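NTF2-like nuclease/anti-CRISPR (Clostridia bacterium, PDB 7JTA) acts as an anti-CRISPR that impairs SpyCas9 activity and relieves DNA torsion in target plasmids, probably as a nuclease that nicks them. Local coordinates at residues A[18-24]-A[36-42]. Residues are numbered along the deposited sequence; the frame is centred on the assembly and turned at random.
Sequences ADCVVIE and QLSVGIK. With NO3 (nitrate ion), chain E.
K42 reaches across to the turn residues A18 and D19 that lead into strand 20-29, closing one end of the antiparallel pairing between 20-24 and 36-42, segments of the inner strands 20-29 and 32-42, a β-hairpin within a four-stranded antiparallel meander. Its CB sits 3.2 Å from D19 O, which also accepts the bond from K42 N. A bend at chi3 (68°) then carries the ammonium to the turn, where NZ makes a weak bond to A18 O; its firmer partners are T17 O and the carboxylate of E16. Further along, V21 and G40 form a hydrogen-bonded pair, with G40 N to V21 O at 2.8 Å and nearly straight (171°). G40 has no side chain, and its neighbours close over the backbone there: V21 CG1 lies 4.1 Å from G40 CA, and I23 CD1 comes to 4.4 Å of G40 CA on the same face. I23 and S38 repeat the hydrogen-bonded pattern, and I51 of strand 48-58 packs on both side chains.

The opposite face carries C20, V22, E24, L37, V39 and I41 and is largely apolar. There L37 CD2 leans across to the CB of E24, whose carboxylate runs on to R12 and R35. V22, L37 and V39 meet a second subunit on this face, and C20 is disulfide-bonded to C20 of that subunit. Within the chain, C20 SG also touches I41 CD1 at 3.9 Å.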
ATOM      1  N   ALA A  18     -20.211   9.279   3.333  1.00 73.52           N
ATOM      2  CA  ALA A  18     -21.233   9.751   2.411  1.00 71.82           C
ATOM      3  C   ALA A  18     -20.701   9.772   0.984  1.00 72.29           C
ATOM      4  O   ALA A  18     -21.371   9.311   0.054  1.00 70.69           O
ATOM      5  CB  ALA A  18     -21.721  11.138   2.826  1.00 87.86           C
ATOM      6  N   ASP A  19     -19.475  10.264   0.800  1.00 76.71           N
ATOM      7  CA  ASP A  19     -18.952  10.548  -0.528  1.00 74.15           C
ATOM      8  C   ASP A  19     -17.923   9.548  -1.037  1.00 72.13           C
ATOM      9  O   ASP A  19     -17.843   9.345  -2.248  1.00 78.49           O
ATOM     10  CB  ASP A  19     -18.342  11.954  -0.555  1.00 88.55           C
ATOM     11  CG  ASP A  19     -19.385  13.043  -0.369  1.00 94.91           C
ATOM     12  OD1 ASP A  19     -20.513  12.878  -0.884  1.00 91.41           O
ATOM     13  OD2 ASP A  19     -19.081  14.060   0.293  1.00105.95           O
ATOM     14  N   CYS A  20     -17.122   8.930  -0.169  1.00 77.95           N
ATOM     15  CA  CYS A  20     -16.065   8.039  -0.627  1.00 77.92           C
ATOM     16  C   CYS A  20     -16.045   6.740   0.172  1.00 74.44           C
ATOM     17  O   CYS A  20     -16.499   6.681   1.317  1.00 83.47           O
ATOM     18  CB  CYS A  20     -14.706   8.745  -0.581  1.00 77.90           C
ATOM     19  SG  CYS A  20     -14.555   9.972  -1.915  1.00121.39           S
ATOM     20  N   VAL A  21     -15.507   5.694  -0.459  1.00 64.34           N
ATOM     21  CA  VAL A  21     -15.350   4.380   0.156  1.00 57.41           C
ATOM     22  C   VAL A  21     -13.989   3.802  -0.221  1.00 50.65           C
ATOM     23  O   VAL A  21     -13.564   3.893  -1.377  1.00 55.85           O
ATOM     24  CB  VAL A  21     -16.484   3.427  -0.272  1.00 62.38           C
ATOM     25  CG1 VAL A  21     -16.639   3.444  -1.778  1.00 57.73           C
ATOM     26  CG2 VAL A  21     -16.210   2.018   0.222  1.00 48.04           C
ATOM     27  N   VAL A  22     -13.302   3.217   0.756  1.00 50.45           N
ATOM     28  CA  VAL A  22     -12.043   2.517   0.518  1.00 53.79           C
ATOM     29  C   VAL A  22     -12.350   1.056   0.216  1.00 52.90           C
ATOM     30  O   VAL A  22     -12.882   0.337   1.068  1.00 54.36           O
ATOM     31  CB  VAL A  22     -11.097   2.640   1.720  1.00 51.15           C
ATOM     32  CG1 VAL A  22      -9.883   1.758   1.514  1.00 49.07           C
ATOM     33  CG2 VAL A  22     -10.679   4.085   1.907  1.00 52.22           C
ATOM     34  N   ILE A  23     -11.994   0.609  -0.987  1.00 57.07           N
ATOM     35  CA  ILE A  23     -12.306  -0.733  -1.465  1.00 52.83           C
ATOM     36  C   ILE A  23     -11.053  -1.597  -1.446  1.00 53.41           C
ATOM     37  O   ILE A  23      -9.947  -1.120  -1.717  1.00 59.41           O
ATOM     38  CB  ILE A  23     -12.897  -0.703  -2.889  1.00 55.57           C
ATOM     39  CG1 ILE A  23     -14.138   0.186  -2.947  1.00 61.28           C
ATOM     40  CG2 ILE A  23     -13.220  -2.110  -3.350  1.00 54.46           C
ATOM     41  CD1 ILE A  23     -14.677   0.366  -4.347  1.00 64.54           C
ATOM     42  N   GLU A  24     -11.234  -2.869  -1.106  1.00 62.37           N
ATOM     43  CA  GLU A  24     -10.215  -3.896  -1.261  1.00 54.00           C
ATOM     44  C   GLU A  24     -10.702  -4.932  -2.259  1.00 65.14           C
ATOM     45  O   GLU A  24     -11.872  -5.323  -2.235  1.00 76.78           O
ATOM     46  CB  GLU A  24      -9.893  -4.600   0.048  1.00 55.45           C
ATOM     47  CG  GLU A  24      -9.384  -6.014  -0.190  1.00 67.86           C
ATOM     48  CD  GLU A  24      -9.313  -6.840   1.071  1.00 80.22           C
ATOM     49  OE1 GLU A  24     -10.108  -7.795   1.198  1.00 73.02           O
ATOM     50  OE2 GLU A  24      -8.483  -6.518   1.945  1.00 74.06           O
ATOM     51  N   GLN A  36      -5.485  -5.417  -3.960  1.00 51.64           N
ATOM     52  CA  GLN A  36      -5.605  -4.059  -4.473  1.00 51.36           C
ATOM     53  C   GLN A  36      -6.459  -3.211  -3.541  1.00 59.23           C
ATOM     54  O   GLN A  36      -7.570  -3.609  -3.175  1.00 65.08           O
ATOM     55  CB  GLN A  36      -6.215  -4.058  -5.874  1.00 55.88           C
ATOM     56  CG  GLN A  36      -6.381  -2.664  -6.462  1.00 56.61           C
ATOM     57  CD  GLN A  36      -6.800  -2.704  -7.915  1.00 66.68           C
ATOM     58  OE1 GLN A  36      -7.984  -2.602  -8.236  1.00 84.47           O
ATOM     59  NE2 GLN A  36      -5.824  -2.858  -8.804  1.00 71.15           N
ATOM     60  N   LEU A  37      -5.941  -2.046  -3.163  1.00 53.60           N
ATOM     61  CA  LEU A  37      -6.679  -1.054  -2.392  1.00 54.27           C
ATOM     62  C   LEU A  37      -7.047   0.105  -3.307  1.00 54.94           C
ATOM     63  O   LEU A  37      -6.178   0.667  -3.980  1.00 56.07           O
ATOM     64  CB  LEU A  37      -5.847  -0.554  -1.213  1.00 48.63           C
ATOM     65  CG  LEU A  37      -5.517  -1.616  -0.170  1.00 55.50           C
ATOM     66  CD1 LEU A  37      -4.534  -1.066   0.844  1.00 55.32           C
ATOM     67  CD2 LEU A  37      -6.787  -2.092   0.512  1.00 57.66           C
ATOM     68  N   SER A  38      -8.331   0.460  -3.330  1.00 62.70           N
ATOM     69  CA  SER A  38      -8.821   1.534  -4.180  1.00 60.10           C
ATOM     70  C   SER A  38      -9.705   2.490  -3.389  1.00 59.36           C
ATOM     71  O   SER A  38     -10.174   2.179  -2.292  1.00 56.52           O
ATOM     72  CB  SER A  38      -9.610   0.983  -5.373  1.00 52.26           C
ATOM     73  OG  SER A  38      -8.954  -0.136  -5.940  1.00 78.43           O
ATOM     74  N   VAL A  39      -9.932   3.662  -3.975  1.00 60.52           N
ATOM     75  CA  VAL A  39     -10.902   4.632  -3.481  1.00 52.95           C
ATOM     76  C   VAL A  39     -12.005   4.751  -4.520  1.00 52.03           C
ATOM     77  O   VAL A  39     -11.733   5.037  -5.692  1.00 62.21           O
ATOM     78  CB  VAL A  39     -10.264   6.000  -3.212  1.00 50.82           C
ATOM     79  CG1 VAL A  39     -11.335   7.009  -2.884  1.00 55.69           C
ATOM     80  CG2 VAL A  39      -9.280   5.898  -2.074  1.00 70.30           C
ATOM     81  N   GLY A  40     -13.241   4.513  -4.099  1.00 59.57           N
ATOM     82  CA  GLY A  40     -14.403   4.697  -4.951  1.00 58.11           C
ATOM     83  C   GLY A  40     -15.044   6.048  -4.677  1.00 61.15           C
ATOM     84  O   GLY A  40     -15.101   6.499  -3.534  1.00 57.44           O
ATOM     85  N   ILE A  41     -15.494   6.698  -5.746  1.00 73.04           N
ATOM     86  CA  ILE A  41     -16.127   8.010  -5.667  1.00 67.93           C
ATOM     87  C   ILE A  41     -17.629   7.821  -5.829  1.00 70.89           C
ATOM     88  O   ILE A  41     -18.086   7.224  -6.812  1.00 71.95           O
ATOM     89  CB  ILE A  41     -15.579   8.963  -6.741  1.00 62.10           C
ATOM     90  CG1 ILE A  41     -14.055   8.857  -6.828  1.00 71.27           C
ATOM     91  CG2 ILE A  41     -15.995  10.390  -6.439  1.00 66.33           C
ATOM     92  CD1 ILE A  41     -13.332   9.333  -5.594  1.00 67.98           C
ATOM     93  N   LYS A  42     -18.394   8.321  -4.867  1.00 70.95           N
ATOM     94  CA  LYS A  42     -19.838   8.156  -4.849  1.00 77.93           C
ATOM     95  C   LYS A  42     -20.525   9.460  -5.230  1.00 86.84           C
ATOM     96  O   LYS A  42     -20.049  10.551  -4.903  1.00 92.06           O
ATOM     97  CB  LYS A  42     -20.311   7.683  -3.471  1.00 69.84           C
ATOM     98  CG  LYS A  42     -19.888   6.256  -3.151  1.00 68.05           C
ATOM     99  CD  LYS A  42     -19.865   5.984  -1.655  1.00 67.96           C
ATOM    100  CE  LYS A  42     -21.258   6.001  -1.058  1.00 77.82           C
ATOM    101  NZ  LYS A  42     -21.201   5.930   0.428  1.00 78.96           N
TER
HETATM  102  N   NO3 E 103     -11.511  -3.052  -8.487  1.00119.65           N
HETATM  103  O1  NO3 E 103     -10.915  -2.184  -7.784  1.00107.70           O
HETATM  104  O2  NO3 E 103     -12.776  -3.124  -8.485  1.00 83.49           O
HETATM  105  O3  NO3 E 103     -10.837  -3.851  -9.198  1.00119.37           O